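Collagen adhesin (Enterococcus faecalis, PDB 2OKM) probably binds collagen through its N2 subdomain, the part of this cell-wall-attached surface adhesin that makes up the present chain. Local coordinates at residues A[4-9]-A[128-133]; A[24-29]-A[90-95]. All blocks are in the same frame, centred on the assembly; numbering follows the deposited sequence.

In the fold
Both interactions join the two antiparallel sheets of the N2 subdomain, whose facing layers form a beta sandwich. Interaction 1 links the residue before strand 7-12 to the end of strand 119-128 and the loop after it; interaction 2 sets strand 19-26 against strand 87-92. Their centres are about 9 Å apart, on the same side of the chain's centre, yet interaction 2 lies deeper, about 8 Å from it against about 14 Å. Strands 7-12 and 19-26 are sheet neighbours, and a probable hydrogen bond of 2.7 Å between F6 O and N27 N ties the two sites together. Along the chain, 24-29 and 90-95 are nested between 4-9 and 128-133, so the outer contact joins near-terminal parts.

Interaction 1: A[4-9]-A[128-133]; sequences YPFFYK and YQLNNQ. With SO4 (sulfate ion), chain B.
At one end of the beta sandwich, an aromatic stack of F6 on Y128 joins the entry to strand 7-12 in one sheet with the end of strand 119-128 in the other. The ring centroids lie 4.0 Å apart and the planes are inclined by 23°, which identifies a face-to-face stack with a moderate tilt. F6 CD2 stands over the centre of the Y128 ring, whereas Y128 CD1 meets the F6 face nearer its rim. The closest approach is 3.4 Å, from F6 CE2 to Y128 CG. The extended first torsion of F6, with CG opposite the backbone N (chi1 -180°), carries its ring out from the backbone and across to the tyrosine. The two side chains run past each other in opposite senses, which places Y128 OH 3.6 Å from F6 CB, back at the root of the phenylalanine. L130 adds a methyl group: its CD2 comes obliquely to F6 CE1 at 3.7 Å. The tyrosine hydroxyl also has a weak hydrogen bond to E138. F6 also packs on I37 of strand 37-43, in the same sheet as Y128, and on N27 in the loop after strand 19-26. Beside the stack lies a sulfate ion, probably from the crystallisation liquor. It takes a nearly straight hydrogen bond from the backbone of the same phenylalanine, F6 N to SO4 O4, at 2.8 Å with an N-H...O angle of 167°.

Interaction 2: A[24-29]-A[90-95]; sequences LNVNLN and LRFYRD
The first torsion of V26 (chi1 -172°) sets CG2 opposite its carbonyl carbon, and that of F92 (chi1 -61°) does the same for CG; together they bring a valine methyl to the far end of a phenylalanine ring. V26 CG2 lies 4.0 Å from F92 CZ and 4.1 Å from F92 CE2, so the methyl meets the CZ-CE2 side of the ring, approaching it obliquely. Two residues back along each strand, L24 CD1 meets L90 CD2 at 4.1 Å, one branch of each leucine making a methyl-to-methyl contact. All four residues are buried, and their CB atoms point into the space between the strands. The CA atoms of V26 and F92 are 9.5 Å apart, those of L24 and L90 10.3 Å. These separations are too wide for paired strands and fit side-chain packing between the two facing sheets in the apolar interior of the beta sandwich. The F92 ring also meets the rings of F72, from helix 69-74, and F102, from strand 101-110. Strand 7-12 borders the site through F7, which touches L24 and V26, while I37 of strand 37-43 packs against both V26 and F92.

Interaction 1: A[4-9]-A[128-133]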
loop_
_atom_site.group_PDB
_atom_site.type_symbol
_atom_site.label_atom_id
_atom_site.label_comp_id
_atom_site.label_asym_id
_atom_site.label_seq_id
_atom_site.Cartn_x
_atom_site.Cartn_y
_atom_site.Cartn_z
ATOM N N TYR A 4 -9.263 -1.684 12.975
ATOM C CA TYR A 4 -8.570 -2.261 11.826
ATOM C C TYR A 4 -7.167 -2.713 12.202
ATOM O O TYR A 4 -6.615 -2.282 13.211
ATOM C CB TYR A 4 -8.431 -1.218 10.711
ATOM C CG TYR A 4 -9.723 -0.747 10.087
ATOM C CD1 TYR A 4 -10.413 -1.548 9.179
ATOM C CD2 TYR A 4 -10.249 0.508 10.393
ATOM C CE1 TYR A 4 -11.596 -1.112 8.587
ATOM C CE2 TYR A 4 -11.433 0.957 9.806
ATOM C CZ TYR A 4 -12.098 0.142 8.905
ATOM O OH TYR A 4 -13.264 0.578 8.318
ATOM N N PRO A 5 -6.575 -3.615 11.406
ATOM C CA PRO A 5 -5.216 -4.020 11.767
ATOM C C PRO A 5 -4.341 -2.815 11.432
ATOM O O PRO A 5 -4.800 -1.896 10.749
ATOM C CB PRO A 5 -4.943 -5.203 10.840
ATOM C CG PRO A 5 -5.815 -4.927 9.655
ATOM C CD PRO A 5 -7.089 -4.402 10.273
ATOM N N PHE A 6 -3.103 -2.800 11.913
ATOM C CA PHE A 6 -2.223 -1.683 11.603
ATOM C C PHE A 6 -2.044 -1.621 10.093
ATOM O O PHE A 6 -1.914 -0.544 9.515
ATOM C CB PHE A 6 -0.856 -1.853 12.253
ATOM C CG PHE A 6 0.079 -0.719 11.964
ATOM C CD1 PHE A 6 -0.047 0.489 12.637
ATOM C CD2 PHE A 6 1.039 -0.836 10.965
ATOM C CE1 PHE A 6 0.773 1.571 12.320
ATOM C CE2 PHE A 6 1.863 0.241 10.639
ATOM C CZ PHE A 6 1.728 1.445 11.318
ATOM N N PHE A 7 -2.020 -2.789 9.459
ATOM C CA PHE A 7 -1.870 -2.841 8.017
ATOM C C PHE A 7 -2.574 -4.013 7.368
ATOM O O PHE A 7 -2.565 -5.133 7.879
ATOM C CB PHE A 7 -0.391 -2.893 7.615
ATOM C CG PHE A 7 -0.180 -3.006 6.126
ATOM C CD1 PHE A 7 -0.044 -4.248 5.515
ATOM C CD2 PHE A 7 -0.189 -1.867 5.330
ATOM C CE1 PHE A 7 0.074 -4.355 4.127
ATOM C CE2 PHE A 7 -0.072 -1.959 3.945
ATOM C CZ PHE A 7 0.059 -3.206 3.343
ATOM N N TYR A 8 -3.205 -3.735 6.237
ATOM C CA TYR A 8 -3.846 -4.777 5.469
ATOM C C TYR A 8 -3.927 -4.346 4.024
ATOM O O TYR A 8 -3.891 -3.152 3.701
ATOM C CB TYR A 8 -5.232 -5.150 6.019
ATOM C CG TYR A 8 -6.345 -4.162 5.788
ATOM C CD1 TYR A 8 -6.556 -3.101 6.666
ATOM C CD2 TYR A 8 -7.232 -4.324 4.722
ATOM C CE1 TYR A 8 -7.628 -2.232 6.492
ATOM C CE2 TYR A 8 -8.304 -3.461 4.541
ATOM C CZ TYR A 8 -8.497 -2.421 5.431
ATOM O OH TYR A 8 -9.569 -1.580 5.266
ATOM N N LYS A 9 -4.031 -5.338 3.155
ATOM C CA LYS A 9 -4.078 -5.091 1.738
ATOM C C LYS A 9 -5.189 -5.885 1.068
ATOM O O LYS A 9 -5.371 -7.075 1.348
ATOM C CB LYS A 9 -2.729 -5.481 1.165
ATOM C CG LYS A 9 -2.640 -5.409 -0.302
ATOM C CD LYS A 9 -1.282 -5.879 -0.678
ATOM C CE LYS A 9 -1.349 -6.327 -2.060
ATOM N NZ LYS A 9 -1.685 -5.192 -2.944
ATOM N N TYR A 128 7.277 -2.309 11.127
ATOM C CA TYR A 128 6.819 -1.102 11.807
ATOM C C TYR A 128 6.938 -1.278 13.318
ATOM O O TYR A 128 7.151 -2.387 13.803
ATOM C CB TYR A 128 5.369 -0.784 11.415
ATOM C CG TYR A 128 4.340 -1.803 11.857
ATOM C CD1 TYR A 128 3.733 -1.717 13.111
ATOM C CD2 TYR A 128 3.950 -2.840 11.009
ATOM C CE1 TYR A 128 2.758 -2.636 13.503
ATOM C CE2 TYR A 128 2.980 -3.764 11.393
ATOM C CZ TYR A 128 2.387 -3.654 12.639
ATOM O OH TYR A 128 1.417 -4.556 13.011
ATOM N N GLN A 129 6.815 -0.182 14.061
ATOM C CA GLN A 129 6.908 -0.251 15.515
ATOM C C GLN A 129 5.996 0.779 16.167
ATOM O O GLN A 129 6.032 1.960 15.823
ATOM C CB GLN A 129 8.355 -0.033 15.972
ATOM C CG GLN A 129 8.563 -0.231 17.471
ATOM C CD GLN A 129 10.028 -0.249 17.873
ATOM O OE1 GLN A 129 10.356 -0.422 19.046
ATOM N NE2 GLN A 129 10.916 -0.075 16.900
ATOM N N LEU A 130 5.183 0.318 17.111
ATOM C CA LEU A 130 4.254 1.190 17.819
ATOM C C LEU A 130 4.802 1.582 19.185
ATOM O O LEU A 130 5.830 1.066 19.627
ATOM C CB LEU A 130 2.907 0.489 17.997
ATOM C CG LEU A 130 2.260 -0.069 16.727
ATOM C CD1 LEU A 130 0.899 -0.656 17.071
ATOM C CD2 LEU A 130 2.119 1.031 15.687
ATOM N N ASN A 131 4.105 2.498 19.849
ATOM C CA ASN A 131 4.501 2.971 21.170
ATOM C C ASN A 131 4.510 1.867 22.218
ATOM O O ASN A 131 3.634 0.998 22.234
ATOM C CB ASN A 131 3.565 4.091 21.630
ATOM C CG ASN A 131 4.125 5.470 21.355
ATOM O OD1 ASN A 131 3.423 6.472 21.484
ATOM N ND2 ASN A 131 5.400 5.529 20.990
ATOM N N ASN A 132 5.507 1.917 23.096
ATOM C CA ASN A 132 5.651 0.942 24.168
ATOM C C ASN A 132 5.582 -0.485 23.640
ATOM O O ASN A 132 5.062 -1.380 24.307
ATOM C CB ASN A 132 4.569 1.166 25.222
ATOM N N GLN A 133 6.108 -0.693 22.438
ATOM C CA GLN A 133 6.104 -2.018 21.833
ATOM C C GLN A 133 7.369 -2.320 21.052
ATOM O O GLN A 133 8.064 -1.413 20.595
ATOM C CB GLN A 133 4.905 -2.183 20.899
ATOM C CG GLN A 133 3.579 -2.274 21.616
ATOM C CD GLN A 133 2.547 -3.037 20.819
ATOM O OE1 GLN A 133 1.487 -3.383 21.336
ATOM N NE2 GLN A 133 2.850 -3.308 19.554
HETATM S S SO4 B . -3.085 -6.047 14.127
HETATM O O1 SO4 B . -4.539 -5.871 14.306
HETATM O O2 SO4 B . -2.477 -6.541 15.377
HETATM O O3 SO4 B . -2.847 -7.019 13.044
HETATM O O4 SO4 B . -2.473 -4.759 13.767
#

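Interaction 2: A[24-29]-A[90-95]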
loop_
_atom_site.group_PDB
_atom_site.type_symbol
_atom_site.label_atom_id
_atom_site.label_comp_id
_atom_site.label_asym_id
_atom_site.label_seq_id
_atom_site.Cartn_x
_atom_site.Cartn_y
_atom_site.Cartn_z
ATOM N N LEU A 24 -3.422 -0.374 -0.228
ATOM C CA LEU A 24 -2.532 -0.609 0.900
ATOM C C LEU A 24 -3.120 0.276 1.994
ATOM O O LEU A 24 -3.092 1.499 1.893
ATOM C CB LEU A 24 -1.102 -0.178 0.566
ATOM C CG LEU A 24 -0.511 -0.791 -0.708
ATOM C CD1 LEU A 24 0.909 -0.284 -0.871
ATOM C CD2 LEU A 24 -0.526 -2.318 -0.642
ATOM N N ASN A 25 -3.671 -0.351 3.028
ATOM C CA ASN A 25 -4.315 0.375 4.122
ATOM C C ASN A 25 -3.399 0.467 5.321
ATOM O O ASN A 25 -3.230 -0.491 6.071
ATOM C CB ASN A 25 -5.612 -0.335 4.472
ATOM C CG ASN A 25 -6.578 -0.347 3.309
ATOM O OD1 ASN A 25 -7.217 0.661 3.014
ATOM N ND2 ASN A 25 -6.667 -1.480 2.624
ATOM N N VAL A 26 -2.823 1.649 5.500
ATOM C CA VAL A 26 -1.855 1.878 6.556
ATOM C C VAL A 26 -2.305 2.718 7.746
ATOM O O VAL A 26 -2.694 3.878 7.593
ATOM C CB VAL A 26 -0.591 2.537 5.953
ATOM C CG1 VAL A 26 0.515 2.617 6.997
ATOM C CG2 VAL A 26 -0.142 1.757 4.721
ATOM N N ASN A 27 -2.239 2.117 8.931
ATOM C CA ASN A 27 -2.568 2.795 10.180
ATOM C C ASN A 27 -3.923 3.511 10.157
ATOM O O ASN A 27 -4.020 4.678 10.531
ATOM C CB ASN A 27 -1.433 3.784 10.488
ATOM C CG ASN A 27 -1.471 4.307 11.907
ATOM O OD1 ASN A 27 -1.981 3.650 12.815
ATOM N ND2 ASN A 27 -0.904 5.492 12.108
ATOM N N LEU A 28 -4.970 2.805 9.734
ATOM C CA LEU A 28 -6.299 3.407 9.664
ATOM C C LEU A 28 -6.801 3.913 11.016
ATOM O O LEU A 28 -7.599 4.851 11.073
ATOM C CB LEU A 28 -7.307 2.422 9.056
ATOM C CG LEU A 28 -7.391 2.397 7.522
ATOM C CD1 LEU A 28 -6.023 2.182 6.915
ATOM C CD2 LEU A 28 -8.359 1.307 7.082
ATOM N N ASN A 29 -6.334 3.310 12.105
ATOM C CA ASN A 29 -6.767 3.762 13.425
ATOM C C ASN A 29 -5.933 4.922 13.941
ATOM O O ASN A 29 -6.109 5.377 15.070
ATOM C CB ASN A 29 -6.760 2.612 14.424
ATOM C CG ASN A 29 -7.910 1.654 14.197
ATOM O OD1 ASN A 29 -7.742 0.601 13.598
ATOM N ND2 ASN A 29 -9.098 2.036 14.658
ATOM N N LEU A 90 8.018 0.521 -0.370
ATOM C CA LEU A 90 7.424 1.800 -0.017
ATOM C C LEU A 90 7.646 2.097 1.459
ATOM O O LEU A 90 7.311 1.286 2.323
ATOM C CB LEU A 90 5.925 1.779 -0.334
ATOM C CG LEU A 90 5.091 3.019 0.010
ATOM C CD1 LEU A 90 5.649 4.243 -0.694
ATOM C CD2 LEU A 90 3.645 2.775 -0.408
ATOM N N ARG A 91 8.219 3.263 1.739
ATOM C CA ARG A 91 8.494 3.673 3.109
ATOM C C ARG A 91 7.752 4.953 3.475
ATOM O O ARG A 91 7.648 5.871 2.665
ATOM C CB ARG A 91 9.995 3.893 3.281
ATOM C CG ARG A 91 10.386 4.505 4.605
ATOM C CD ARG A 91 11.899 4.614 4.701
ATOM N NE ARG A 91 12.596 3.340 4.514
ATOM C CZ ARG A 91 13.133 2.630 5.500
ATOM N NH1 ARG A 91 13.044 3.071 6.741
ATOM N NH2 ARG A 91 13.794 1.501 5.250
ATOM N N PHE A 92 7.221 4.985 4.694
ATOM C CA PHE A 92 6.518 6.149 5.228
ATOM C C PHE A 92 7.392 6.630 6.377
ATOM O O PHE A 92 7.659 5.873 7.317
ATOM C CB PHE A 92 5.146 5.758 5.787
ATOM C CG PHE A 92 4.216 5.169 4.768
ATOM C CD1 PHE A 92 3.279 5.965 4.120
ATOM C CD2 PHE A 92 4.283 3.816 4.455
ATOM C CE1 PHE A 92 2.418 5.422 3.173
ATOM C CE2 PHE A 92 3.426 3.261 3.508
ATOM C CZ PHE A 92 2.493 4.065 2.867
ATOM N N TYR A 93 7.853 7.875 6.304
ATOM C CA TYR A 93 8.706 8.405 7.361
ATOM C C TYR A 93 7.936 8.591 8.666
ATOM O O TYR A 93 6.770 8.981 8.672
ATOM C CB TYR A 93 9.342 9.728 6.925
ATOM C CG TYR A 93 10.178 9.625 5.664
ATOM C CD1 TYR A 93 10.993 8.517 5.430
ATOM C CD2 TYR A 93 10.171 10.648 4.715
ATOM C CE1 TYR A 93 11.783 8.430 4.281
ATOM C CE2 TYR A 93 10.960 10.570 3.563
ATOM C CZ TYR A 93 11.760 9.460 3.355
ATOM O OH TYR A 93 12.532 9.372 2.217
ATOM N N ARG A 94 8.617 8.303 9.768
ATOM C CA ARG A 94 8.048 8.381 11.107
ATOM C C ARG A 94 7.201 9.612 11.427
ATOM O O ARG A 94 6.019 9.494 11.756
ATOM C CB ARG A 94 9.184 8.269 12.131
ATOM C CG ARG A 94 8.766 7.957 13.563
ATOM C CD ARG A 94 8.131 9.141 14.272
ATOM N NE ARG A 94 7.937 8.876 15.698
ATOM C CZ ARG A 94 8.830 9.151 16.644
ATOM N NH1 ARG A 94 9.992 9.706 16.326
ATOM N NH2 ARG A 94 8.561 8.870 17.914
ATOM N N ASP A 95 7.801 10.794 11.340
ATOM C CA ASP A 95 7.091 12.012 11.702
ATOM C C ASP A 95 5.702 12.237 11.126
ATOM O O ASP A 95 4.749 12.444 11.880
ATOM C CB ASP A 95 7.958 13.243 11.425
ATOM C CG ASP A 95 8.873 13.573 12.582
ATOM O OD1 ASP A 95 9.379 14.714 12.633
ATOM O OD2 ASP A 95 9.084 12.690 13.441
#